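PDB 5HAX: nucleoporin NUP170 from Chaetomium thermophilum, which probably serves as a scaffold nucleoporin of the nuclear pore complex, joining an N-terminal beta-propeller to an alpha-helical C-terminal region. Local coordinates for residues 20-24 with 411-415; 27-31 with 420-425; 130-135 with 146-150; 75-80 with 441-446; 625-629 with 686-690. All coordinates share one frame; numbering follows the deposited sequence.

Contact 1: 20-24 with 411-415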
# COMPACT_ATOMS: atom_id res chain seq x y z
N ASP A 20 -6.23 -14.59 -10.50
CA ASP A 20 -5.92 -13.31 -9.85
C ASP A 20 -4.44 -13.20 -9.53
O ASP A 20 -3.87 -12.11 -9.61
CB ASP A 20 -6.75 -13.15 -8.57
CG ASP A 20 -8.10 -12.49 -8.81
OD1 ASP A 20 -8.28 -11.82 -9.85
OD2 ASP A 20 -8.99 -12.62 -7.94
N ASP A 21 -3.80 -14.30 -9.15
CA ASP A 21 -2.38 -14.29 -8.82
C ASP A 21 -1.49 -14.28 -10.05
O ASP A 21 -0.26 -14.25 -9.90
CB ASP A 21 -2.03 -15.49 -7.93
CG ASP A 21 -2.50 -15.32 -6.50
OD1 ASP A 21 -2.58 -14.17 -6.02
OD2 ASP A 21 -2.78 -16.35 -5.84
N SER A 22 -2.06 -14.30 -11.25
CA SER A 22 -1.31 -14.17 -12.49
C SER A 22 -1.35 -12.74 -13.03
O SER A 22 -0.98 -12.52 -14.19
CB SER A 22 -1.84 -15.15 -13.53
OG SER A 22 -3.13 -14.77 -13.99
N TYR A 23 -1.81 -11.78 -12.23
CA TYR A 23 -1.82 -10.39 -12.66
C TYR A 23 -0.40 -9.95 -13.01
O TYR A 23 0.53 -10.24 -12.25
CB TYR A 23 -2.40 -9.50 -11.56
CG TYR A 23 -2.39 -8.03 -11.90
CD1 TYR A 23 -3.42 -7.46 -12.64
CD2 TYR A 23 -1.35 -7.21 -11.49
CE1 TYR A 23 -3.42 -6.12 -12.95
CE2 TYR A 23 -1.34 -5.86 -11.80
CZ TYR A 23 -2.38 -5.33 -12.53
OH TYR A 23 -2.37 -3.99 -12.85
N PRO A 24 -0.20 -9.26 -14.14
CA PRO A 24 1.17 -8.99 -14.60
C PRO A 24 2.02 -8.26 -13.56
O PRO A 24 1.55 -7.36 -12.87
CB PRO A 24 0.95 -8.11 -15.84
CG PRO A 24 -0.40 -8.47 -16.33
CD PRO A 24 -1.21 -8.80 -15.11
N THR A 411 -5.32 -0.80 -13.47
CA THR A 411 -5.34 -2.22 -13.12
C THR A 411 -6.33 -2.99 -13.97
O THR A 411 -6.05 -4.12 -14.40
CB THR A 411 -5.68 -2.38 -11.63
OG1 THR A 411 -4.77 -1.59 -10.85
CG2 THR A 411 -5.58 -3.84 -11.20
N GLY A 412 -7.49 -2.40 -14.25
CA GLY A 412 -8.49 -3.09 -15.05
C GLY A 412 -8.02 -3.36 -16.46
O GLY A 412 -8.24 -4.45 -17.00
N ARG A 413 -7.37 -2.38 -17.09
CA ARG A 413 -6.90 -2.56 -18.46
C ARG A 413 -5.67 -3.47 -18.49
O ARG A 413 -5.52 -4.28 -19.42
CB ARG A 413 -6.58 -1.21 -19.09
CG ARG A 413 -6.42 -1.25 -20.60
CD ARG A 413 -6.18 0.14 -21.18
NE ARG A 413 -7.12 1.13 -20.66
CZ ARG A 413 -8.35 1.33 -21.14
NH1 ARG A 413 -8.80 0.60 -22.15
NH2 ARG A 413 -9.13 2.25 -20.59
N ILE A 414 -4.80 -3.37 -17.49
CA ILE A 414 -3.61 -4.21 -17.44
C ILE A 414 -4.00 -5.68 -17.28
O ILE A 414 -3.38 -6.57 -17.86
CB ILE A 414 -2.68 -3.76 -16.30
CG1 ILE A 414 -2.11 -2.36 -16.60
CG2 ILE A 414 -1.54 -4.76 -16.10
CD1 ILE A 414 -1.34 -1.75 -15.45
N LYS A 415 -5.04 -5.94 -16.49
CA LYS A 415 -5.44 -7.32 -16.22
C LYS A 415 -6.06 -7.98 -17.45
O LYS A 415 -5.88 -9.18 -17.66
CB LYS A 415 -6.42 -7.35 -15.04
CG LYS A 415 -6.93 -8.73 -14.67
CD LYS A 415 -7.74 -8.69 -13.38
CE LYS A 415 -8.29 -10.06 -13.02
NZ LYS A 415 -9.34 -10.51 -13.98
O HOH W 1 -8.93 -13.20 -12.05
O HOH W 2 -2.03 -2.35 -10.35
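Tyr23 lays its ring against the short helix 411-416, at the seam where the beta-propeller meets the helices of the C-terminal region. Tyr23 is the last residue of a type I beta turn that begins at Asp20. Apolar packing dominates. With CG anti to the backbone N (chi1 177°), the Tyr23 ring reaches across to the helix, where CE1 lies 3.6 Å from Thr411 CG2 and CZ 3.7 Å from Ile414 CG2. Lys415 CB sits at the ring edge, close to its plane, 3.8 Å from Tyr23 CD1. Pro24 adds its CG, 3.9 Å from Ile414 CG2, while its CD lies over one face of the Tyr23 ring, toward the rim.

The polar links run through water. One water is held by both Tyr23 OH and Thr411 OG1, and the latter also bonds Glu462. The charges of Asp20 and Lys415 stay beyond salt-bridge range, and each has a salt-bridge partner outside: Asp20 OD2 with Arg597, Lys415 NZ with Glu524. A second water spans them, donating to Asp20 OD1 at 2.7 Å and receiving a weak bond from NZ. The bend at chi4 (-68°) sets where NZ points, 4.5 Å from Asp20 OD1, whereas Lys415 CE lies 3.6 Å from that oxygen.

Contact 2: 27-31 with 420-425. With EDO (1,2-ethanediol), chain G.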
# COMPACT_ATOMS: atom_id res chain seq x y z
N ASP A 27 7.74 -5.54 -13.97
CA ASP A 27 8.74 -5.70 -15.02
C ASP A 27 8.10 -6.03 -16.36
O ASP A 27 8.67 -5.72 -17.41
CB ASP A 27 9.74 -6.81 -14.65
CG ASP A 27 10.65 -6.42 -13.50
OD1 ASP A 27 11.23 -7.34 -12.88
OD2 ASP A 27 10.79 -5.22 -13.21
N SER A 28 6.92 -6.66 -16.35
CA SER A 28 6.33 -7.17 -17.58
C SER A 28 5.64 -6.09 -18.40
O SER A 28 5.59 -6.20 -19.63
CB SER A 28 5.34 -8.29 -17.26
OG SER A 28 5.98 -9.37 -16.61
N TYR A 29 5.09 -5.06 -17.75
CA TYR A 29 4.47 -3.96 -18.47
C TYR A 29 5.28 -2.67 -18.38
O TYR A 29 4.83 -1.63 -18.89
CB TYR A 29 3.03 -3.73 -17.99
CG TYR A 29 2.82 -3.24 -16.57
CD1 TYR A 29 2.50 -4.12 -15.55
CD2 TYR A 29 2.90 -1.89 -16.26
CE1 TYR A 29 2.29 -3.67 -14.26
CE2 TYR A 29 2.69 -1.43 -14.98
CZ TYR A 29 2.38 -2.33 -13.98
OH TYR A 29 2.17 -1.87 -12.70
N CYS A 30 6.47 -2.71 -17.77
CA CYS A 30 7.43 -1.63 -17.85
C CYS A 30 8.72 -2.15 -18.48
O CYS A 30 9.81 -1.96 -17.94
CB CYS A 30 7.71 -1.03 -16.47
SG CYS A 30 6.33 -0.09 -15.78
N ARG A 31 8.59 -2.83 -19.62
CA ARG A 31 9.75 -3.39 -20.29
C ARG A 31 10.61 -2.27 -20.86
O ARG A 31 10.15 -1.13 -21.00
CB ARG A 31 9.30 -4.33 -21.41
CG ARG A 31 8.74 -5.66 -20.94
CD ARG A 31 8.09 -6.41 -22.08
NE ARG A 31 6.90 -5.71 -22.57
CZ ARG A 31 6.33 -5.92 -23.75
NH1 ARG A 31 6.85 -6.81 -24.59
NH2 ARG A 31 5.25 -5.24 -24.09
N ALA A 420 0.67 -10.95 -23.74
CA ALA A 420 1.60 -10.32 -22.82
C ALA A 420 2.48 -9.29 -23.52
O ALA A 420 2.90 -8.31 -22.90
CB ALA A 420 2.47 -11.38 -22.14
N SER A 421 2.77 -9.50 -24.80
CA SER A 421 3.62 -8.57 -25.54
C SER A 421 2.94 -7.23 -25.79
O SER A 421 3.62 -6.28 -26.21
CB SER A 421 4.04 -9.19 -26.88
OG SER A 421 2.92 -9.37 -27.73
N ALA A 422 1.63 -7.13 -25.56
CA ALA A 422 0.90 -5.88 -25.72
C ALA A 422 0.79 -5.09 -24.43
O ALA A 422 0.12 -4.05 -24.41
CB ALA A 422 -0.50 -6.16 -26.27
N LEU A 423 1.44 -5.54 -23.36
CA LEU A 423 1.32 -4.87 -22.07
C LEU A 423 2.05 -3.54 -22.07
O LEU A 423 3.22 -3.46 -22.47
CB LEU A 423 1.88 -5.77 -20.96
CG LEU A 423 0.97 -6.88 -20.46
CD1 LEU A 423 1.75 -7.85 -19.59
CD2 LEU A 423 -0.22 -6.30 -19.70
N LYS A 424 1.37 -2.49 -21.62
CA LYS A 424 1.96 -1.18 -21.43
C LYS A 424 1.54 -0.63 -20.07
O LYS A 424 0.58 -1.10 -19.46
CB LYS A 424 1.54 -0.20 -22.54
CG LYS A 424 1.81 -0.70 -23.95
CD LYS A 424 1.64 0.42 -24.96
CE LYS A 424 1.40 -0.12 -26.36
NZ LYS A 424 0.03 0.24 -26.85
N TYR A 425 2.27 0.40 -19.62
CA TYR A 425 2.02 1.03 -18.33
C TYR A 425 0.85 2.00 -18.45
O TYR A 425 0.99 3.23 -18.38
CB TYR A 425 3.29 1.72 -17.84
CG TYR A 425 3.23 2.29 -16.43
CD1 TYR A 425 2.12 2.09 -15.61
CD2 TYR A 425 4.29 3.03 -15.92
CE1 TYR A 425 2.07 2.61 -14.33
CE2 TYR A 425 4.25 3.56 -14.64
CZ TYR A 425 3.14 3.35 -13.85
OH TYR A 425 3.10 3.87 -12.58
C1 EDO G . 12.26 -4.77 -16.68
O1 EDO G . 11.24 -5.12 -17.62
C2 EDO G . 13.18 -3.72 -17.29
O2 EDO G . 12.40 -2.61 -17.75
O HOH W 3 5.39 -8.38 -21.25
O HOH W 4 4.95 0.61 -20.85
O HOH W 5 5.82 -3.05 -21.63
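Arg31 NH2 is shared between two carbonyls of the 420-425 loop, bonding Ser421 O at 2.9 Å and Leu423 O at 3.1 Å. The two bonds are about equally straight but approach differently. Leu423 O lies in the guanidinium plane and offers a lone pair, whereas at Ser421 O the donor stands well above the carbonyl plane, 65° out of it. A water ties the same group down again, accepting from Arg31 NE and donating to Leu423 O at 2.8 Å. Another water joins Ser28 O to Ala420 O.

Behind this polar rim the contact is mostly apolar. Tyr29 CG stands between its backbone N and carbonyl carbon (chi1 67°), with CB 3.8 Å from Leu423 CB and the ring carried to Tyr425. The two tyrosine rings meet obliquely, planes at 55°, Tyr29 CE2 3.6 Å from Tyr425 CD1. Cys30 SG makes a sulfur-aromatic contact with the Tyr425 ring, 3.7 Å from CD2.

Helix 26-29 and the residues just after it meet the loop between helix 411-416 and strand 427-433. Ile414 of helix 411-416 touches both Tyr29 and Leu423, while Phe346 of strand 341-348 packs on Cys30 and Tyr425, and Lys348 makes a cation-pi contact with Tyr425.

Contact 3: 130-135 with 146-150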
# COMPACT_ATOMS: atom_id res chain seq x y z
N THR A 130 6.01 -2.76 25.05
CA THR A 130 5.03 -1.70 24.86
C THR A 130 5.59 -0.51 24.09
O THR A 130 4.81 0.33 23.63
CB THR A 130 4.49 -1.22 26.21
OG1 THR A 130 5.50 -0.47 26.89
CG2 THR A 130 4.06 -2.41 27.07
N ILE A 131 6.91 -0.41 23.96
CA ILE A 131 7.53 0.65 23.16
C ILE A 131 7.41 0.25 21.70
O ILE A 131 8.01 -0.74 21.26
CB ILE A 131 8.99 0.89 23.58
CG1 ILE A 131 9.01 1.79 24.82
CG2 ILE A 131 9.79 1.53 22.45
CD1 ILE A 131 10.36 1.92 25.48
N THR A 132 6.63 1.02 20.94
CA THR A 132 6.32 0.69 19.55
C THR A 132 7.25 1.36 18.55
O THR A 132 7.43 0.84 17.45
CB THR A 132 4.88 1.09 19.24
OG1 THR A 132 4.69 2.48 19.52
CG2 THR A 132 3.90 0.28 20.09
N HIS A 133 7.85 2.50 18.91
CA HIS A 133 8.69 3.25 18.00
C HIS A 133 9.82 3.91 18.77
O HIS A 133 9.83 3.93 20.00
CB HIS A 133 7.89 4.32 17.25
CG HIS A 133 6.78 3.78 16.40
ND1 HIS A 133 5.50 3.59 16.87
CD2 HIS A 133 6.76 3.41 15.10
CE1 HIS A 133 4.74 3.11 15.91
NE2 HIS A 133 5.48 2.99 14.82
N VAL A 134 10.77 4.46 18.02
CA VAL A 134 11.82 5.32 18.55
C VAL A 134 11.73 6.66 17.84
O VAL A 134 11.62 6.70 16.61
CB VAL A 134 13.22 4.70 18.38
CG1 VAL A 134 14.31 5.71 18.77
CG2 VAL A 134 13.34 3.44 19.20
N LEU A 135 11.77 7.74 18.61
CA LEU A 135 11.76 9.09 18.07
C LEU A 135 13.19 9.60 18.03
O LEU A 135 13.84 9.72 19.07
CB LEU A 135 10.88 10.00 18.93
CG LEU A 135 10.73 11.46 18.49
CD1 LEU A 135 9.97 11.56 17.19
CD2 LEU A 135 10.05 12.26 19.58
N LEU A 146 14.39 8.96 21.77
CA LEU A 146 13.32 8.89 22.75
C LEU A 146 12.46 7.67 22.47
O LEU A 146 12.12 7.39 21.32
CB LEU A 146 12.44 10.15 22.73
CG LEU A 146 13.10 11.46 23.14
CD1 LEU A 146 12.10 12.60 23.06
CD2 LEU A 146 13.69 11.37 24.54
N GLY A 147 12.11 6.95 23.53
CA GLY A 147 11.16 5.86 23.40
C GLY A 147 9.76 6.38 23.18
O GLY A 147 9.37 7.43 23.69
N VAL A 148 8.99 5.65 22.38
CA VAL A 148 7.63 6.03 22.02
C VAL A 148 6.71 4.83 22.19
O VAL A 148 7.08 3.70 21.83
CB VAL A 148 7.55 6.57 20.58
CG1 VAL A 148 6.11 6.94 20.23
CG2 VAL A 148 8.47 7.76 20.40
N SER A 149 5.52 5.08 22.73
CA SER A 149 4.46 4.08 22.81
C SER A 149 3.22 4.68 22.16
O SER A 149 2.61 5.60 22.71
CB SER A 149 4.18 3.69 24.27
OG SER A 149 3.25 2.62 24.33
N ALA A 150 2.87 4.17 20.98
CA ALA A 150 1.73 4.65 20.20
C ALA A 150 0.64 3.59 20.24
O ALA A 150 0.41 2.86 19.28
CB ALA A 150 2.15 4.97 18.77
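His133 and Val148 face each other across a beta hairpin, strands 133-139 and 142-151, with CB atoms 4.0 Å apart. The hairpin supplies the two middle strands of a four-stranded antiparallel sheet, consistent with a beta-propeller blade. On the same face as this pair, the side chains of Leu135 and Leu146 lie side by side and point the same way. Val148 turns its CG2 branch onto Leu135 CB at 3.6 Å, so that Leu135 touches both Leu146 and Val148. Val134 points to the other face; its partner in a non-hydrogen-bonded pair is Gly147.

Regular pairing gives way at Thr132 and His133, which both face Val148: a classic beta bulge. Val148 O accepts from both backbone nitrogens, at 2.9 Å from Thr132 N and 3.2 Å from His133 N. The first donor lies in the carbonyl plane and the second 42° out of it, so the two use different directions around one oxygen. Leu135 and Leu146 form a regular hydrogen-bonded pair through mutual backbone bonds.

Side chains also bond at and before the bulge. Ser149 OG donates to Thr130 O at 2.9 Å. Thr132 OG1, held between its backbone N and carbonyl carbon (chi1 56°), accepts from Ala150 N at 2.9 Å, and the same oxygen is hydrogen-bonded to His133 ND1 at 3.0 Å.

Contact 4: 75-80 with 441-446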
# COMPACT_ATOMS: atom_id res chain seq x y z
N LEU A 75 8.17 21.53 9.51
CA LEU A 75 7.00 20.67 9.68
C LEU A 75 7.28 19.29 9.09
O LEU A 75 8.11 19.14 8.18
CB LEU A 75 5.76 21.26 8.99
CG LEU A 75 5.18 22.55 9.57
CD1 LEU A 75 4.17 23.17 8.61
CD2 LEU A 75 4.54 22.27 10.91
N GLY A 76 6.58 18.28 9.61
CA GLY A 76 6.74 16.92 9.12
C GLY A 76 5.57 16.05 9.52
O GLY A 76 4.70 16.44 10.30
N LEU A 77 5.57 14.83 8.98
CA LEU A 77 4.46 13.89 9.10
C LEU A 77 4.92 12.58 9.72
O LEU A 77 5.98 12.06 9.38
CB LEU A 77 3.84 13.59 7.73
CG LEU A 77 2.44 14.11 7.43
CD1 LEU A 77 2.02 13.69 6.03
CD2 LEU A 77 1.42 13.63 8.45
N PHE A 78 4.09 12.05 10.61
CA PHE A 78 4.16 10.66 11.07
C PHE A 78 2.88 9.95 10.64
O PHE A 78 2.05 9.58 11.47
CB PHE A 78 4.36 10.58 12.60
CG PHE A 78 5.68 11.11 13.09
CD1 PHE A 78 6.79 11.14 12.26
CD2 PHE A 78 5.81 11.56 14.39
CE1 PHE A 78 8.00 11.63 12.72
CE2 PHE A 78 7.02 12.05 14.86
CZ PHE A 78 8.11 12.08 14.02
N ALA A 79 2.73 9.76 9.33
CA ALA A 79 1.48 9.26 8.77
C ALA A 79 1.14 7.85 9.26
O ALA A 79 -0.04 7.47 9.24
CB ALA A 79 1.54 9.27 7.25
N GLU A 80 2.14 7.07 9.68
CA GLU A 80 1.88 5.70 10.11
C GLU A 80 0.99 5.64 11.35
O GLU A 80 0.28 4.66 11.55
CB GLU A 80 3.21 4.99 10.39
CG GLU A 80 3.08 3.50 10.69
CD GLU A 80 4.33 2.92 11.31
OE1 GLU A 80 5.44 3.37 10.96
OE2 GLU A 80 4.21 2.01 12.16
N ILE A 441 4.35 19.94 1.74
CA ILE A 441 5.59 19.65 2.44
C ILE A 441 5.94 18.17 2.35
O ILE A 441 7.08 17.80 2.06
CB ILE A 441 5.51 20.11 3.91
CG1 ILE A 441 5.43 21.64 3.97
CG2 ILE A 441 6.72 19.62 4.71
CD1 ILE A 441 5.08 22.19 5.33
N GLU A 442 4.97 17.30 2.62
CA GLU A 442 5.23 15.87 2.70
C GLU A 442 3.94 15.11 2.45
O GLU A 442 2.85 15.63 2.72
CB GLU A 442 5.82 15.50 4.07
CG GLU A 442 6.53 14.16 4.11
CD GLU A 442 7.03 13.81 5.50
OE1 GLU A 442 7.04 14.70 6.37
OE2 GLU A 442 7.42 12.64 5.71
N ILE A 443 4.07 13.90 1.93
CA ILE A 443 2.94 13.01 1.68
C ILE A 443 3.32 11.63 2.19
O ILE A 443 4.37 11.09 1.82
CB ILE A 443 2.57 12.96 0.19
CG1 ILE A 443 2.17 14.36 -0.30
CG2 ILE A 443 1.43 11.97 -0.05
CD1 ILE A 443 1.87 14.44 -1.79
N GLY A 444 2.47 11.06 3.04
CA GLY A 444 2.74 9.77 3.64
C GLY A 444 1.52 8.88 3.65
O GLY A 444 0.38 9.35 3.67
N LEU A 445 1.77 7.57 3.65
CA LEU A 445 0.71 6.57 3.66
C LEU A 445 0.18 6.40 5.08
O LEU A 445 0.96 6.27 6.03
CB LEU A 445 1.25 5.25 3.12
CG LEU A 445 0.29 4.05 3.05
CD1 LEU A 445 -0.78 4.26 1.99
CD2 LEU A 445 1.07 2.77 2.79
N THR A 446 -1.15 6.42 5.22
CA THR A 446 -1.79 6.26 6.52
C THR A 446 -2.31 4.86 6.78
O THR A 446 -2.52 4.49 7.94
CB THR A 446 -2.97 7.24 6.67
OG1 THR A 446 -4.04 6.84 5.80
CG2 THR A 446 -2.54 8.66 6.33
O HOH W 6 9.18 17.31 6.99
O HOH W 7 -2.31 6.14 10.24
O HOH W 8 -0.99 2.60 9.85
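Ala79 packs tightly on the end of strand 440-445, its CB 3.3 Å from Leu445 O and 3.6 Å from Gly444 C. Gly444 has no side chain, and Ala79 CB packs straight on its backbone. Beside it, Leu77 sends CD1 to within 4.0 Å of Gly444 N, and Thr446 CA gives a CA-H...O contact to Ala79 O. Waters border this tight packing on the side of Thr446 O: one links that oxygen with Ala79 O, another links it with Glu80 O. At the other end, Leu75 and Ile441 cross at about a right angle, their CD1 atoms 3.5 Å apart.

Around Glu442 the contact is looser and polar. This side chain, extended with CG anti to the backbone N (chi1 -162°), stretches across to Gly76 and Leu77. Its OE1 accepts from Leu77 N at 3.0 Å in a bent bond (136°), met from above the carboxylate plane.

The two strands run almost parallel, 5° apart, yet their axes approach no closer than 6.8 Å over these segments and no backbone bonds pair them. Each is the outermost strand of its own antiparallel sheet, 73-78 beside 83-88 and 440-445 beside 473-478, as expected of adjoining propeller blades. Leu77 also touches Ala475 and Leu477 across this join.

Contact 5: 625-629 with 686-690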
# COMPACT_ATOMS: atom_id res chain seq x y z
N LEU A 625 -12.67 -13.54 10.46
CA LEU A 625 -13.60 -14.60 10.09
C LEU A 625 -15.04 -14.13 10.14
O LEU A 625 -15.87 -14.58 9.34
CB LEU A 625 -13.40 -15.81 11.02
CG LEU A 625 -12.08 -16.56 10.84
CD1 LEU A 625 -11.85 -17.52 12.00
CD2 LEU A 625 -12.06 -17.31 9.52
N VAL A 626 -15.36 -13.22 11.06
CA VAL A 626 -16.73 -12.71 11.17
C VAL A 626 -17.10 -11.92 9.92
O VAL A 626 -18.14 -12.16 9.30
CB VAL A 626 -16.88 -11.86 12.44
CG1 VAL A 626 -18.22 -11.12 12.45
CG2 VAL A 626 -16.75 -12.73 13.68
N THR A 627 -16.26 -10.95 9.55
CA THR A 627 -16.56 -10.11 8.39
C THR A 627 -16.67 -10.95 7.12
O THR A 627 -17.57 -10.72 6.29
CB THR A 627 -15.50 -9.03 8.22
OG1 THR A 627 -14.22 -9.64 8.00
CG2 THR A 627 -15.43 -8.14 9.46
N ILE A 628 -15.78 -11.92 6.94
CA ILE A 628 -15.85 -12.79 5.78
C ILE A 628 -17.19 -13.52 5.76
O ILE A 628 -17.87 -13.57 4.73
CB ILE A 628 -14.67 -13.79 5.78
CG1 ILE A 628 -13.35 -13.04 5.57
CG2 ILE A 628 -14.85 -14.84 4.69
CD1 ILE A 628 -12.13 -13.90 5.78
N GLN A 629 -17.59 -14.08 6.90
CA GLN A 629 -18.86 -14.79 6.98
C GLN A 629 -20.03 -13.87 6.67
O GLN A 629 -20.96 -14.25 5.94
CB GLN A 629 -19.03 -15.41 8.37
CG GLN A 629 -20.36 -16.11 8.56
CD GLN A 629 -20.44 -16.86 9.87
OE1 GLN A 629 -20.85 -18.01 9.92
NE2 GLN A 629 -20.05 -16.19 10.95
N ILE A 686 -16.93 -21.72 8.78
CA ILE A 686 -16.47 -20.61 9.61
C ILE A 686 -17.12 -20.67 10.98
O ILE A 686 -16.45 -20.47 12.01
CB ILE A 686 -16.74 -19.27 8.90
CG1 ILE A 686 -15.81 -19.12 7.69
CG2 ILE A 686 -16.53 -18.10 9.86
CD1 ILE A 686 -16.17 -17.96 6.78
N SER A 687 -18.42 -20.93 11.04
CA SER A 687 -19.10 -21.07 12.33
C SER A 687 -18.46 -22.17 13.17
O SER A 687 -18.34 -22.03 14.39
CB SER A 687 -20.59 -21.35 12.12
OG SER A 687 -21.33 -20.15 12.02
N PHE A 688 -18.05 -23.26 12.52
CA PHE A 688 -17.42 -24.35 13.25
C PHE A 688 -16.10 -23.91 13.87
O PHE A 688 -15.79 -24.26 15.02
CB PHE A 688 -17.20 -25.54 12.32
CG PHE A 688 -16.21 -26.54 12.84
CD1 PHE A 688 -14.92 -26.58 12.33
CD2 PHE A 688 -16.56 -27.42 13.84
CE1 PHE A 688 -14.01 -27.49 12.81
CE2 PHE A 688 -15.65 -28.34 14.33
CZ PHE A 688 -14.37 -28.37 13.81
N VAL A 689 -15.29 -23.16 13.12
CA VAL A 689 -14.00 -22.70 13.65
C VAL A 689 -14.21 -21.74 14.81
O VAL A 689 -13.49 -21.79 15.81
CB VAL A 689 -13.16 -22.06 12.53
CG1 VAL A 689 -11.88 -21.45 13.09
CG2 VAL A 689 -12.83 -23.09 11.46
N LEU A 690 -15.20 -20.85 14.70
CA LEU A 690 -15.49 -19.92 15.78
C LEU A 690 -15.96 -20.66 17.03
O LEU A 690 -15.52 -20.35 18.14
CB LEU A 690 -16.54 -18.90 15.33
CG LEU A 690 -16.09 -17.91 14.26
CD1 LEU A 690 -17.28 -17.11 13.75
CD2 LEU A 690 -15.02 -16.98 14.80
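Helices 622-640 and 663-694 pack antiparallel in the alpha-helical C-terminal region, and Ile686 of the second lies between them. Its CG2 branch, anti to the backbone N, meets Leu625 O at 3.6 Å and Leu625 CB at 4.0 Å. The other branch runs beside the backbone N (chi1 -70°) and carries CD1 to Ile628 CG2, also at 4.0 Å, the two isoleucines crossing at about a right angle. Gln629 slides past Ile686 in the opposite direction, with its CB 4.0 Å from Ile686 CG2. One side chain is thus bordered by three residues, Leu625, Ile628 and Gln629, of the partner helix.

This is consistent with the helix packing of an alpha-solenoid-like nucleoporin domain. The local axes run 158° apart in direction and approach to 10.5 Å, a separation that leaves the contact to branched and long side chains. Further along, Leu625 reaches out with CD1, which lies 4.1 Å from Val689 CG1 and 4.3 Å from Leu690 CD2; Leu625 and Val689 cross nearly perpendicularly. Tyr717 of helix 717-722 touches both of these residues, and Leu602 adds to the cover over Leu625 and Ile628. Toward the exposed margin the packing thins out, with Val626 CG2 4.4 Å from Leu690 CD1.

From the N terminus, residues 20-24 open the loop that contact 1 closes almost 390 residues later. Residues 27-31 follow and open contact 2, which crosses contact 1; the two touch through Pro24, Tyr29, Ile414 and Leu423 and join the N-terminal segment to one side of the propeller. Next, 75-80 begins contact 4, which crosses both and bridges two propeller sheets on the opposite side of the chain's centre. The hairpin of contact 3 nests inside all three loops and meets contact 4 through His133 with Glu80 and Leu135 with Phe78. Contact 5 comes last, in series, and links two helices of the C-terminal region, its nearest atoms about 14 Å from contact 1.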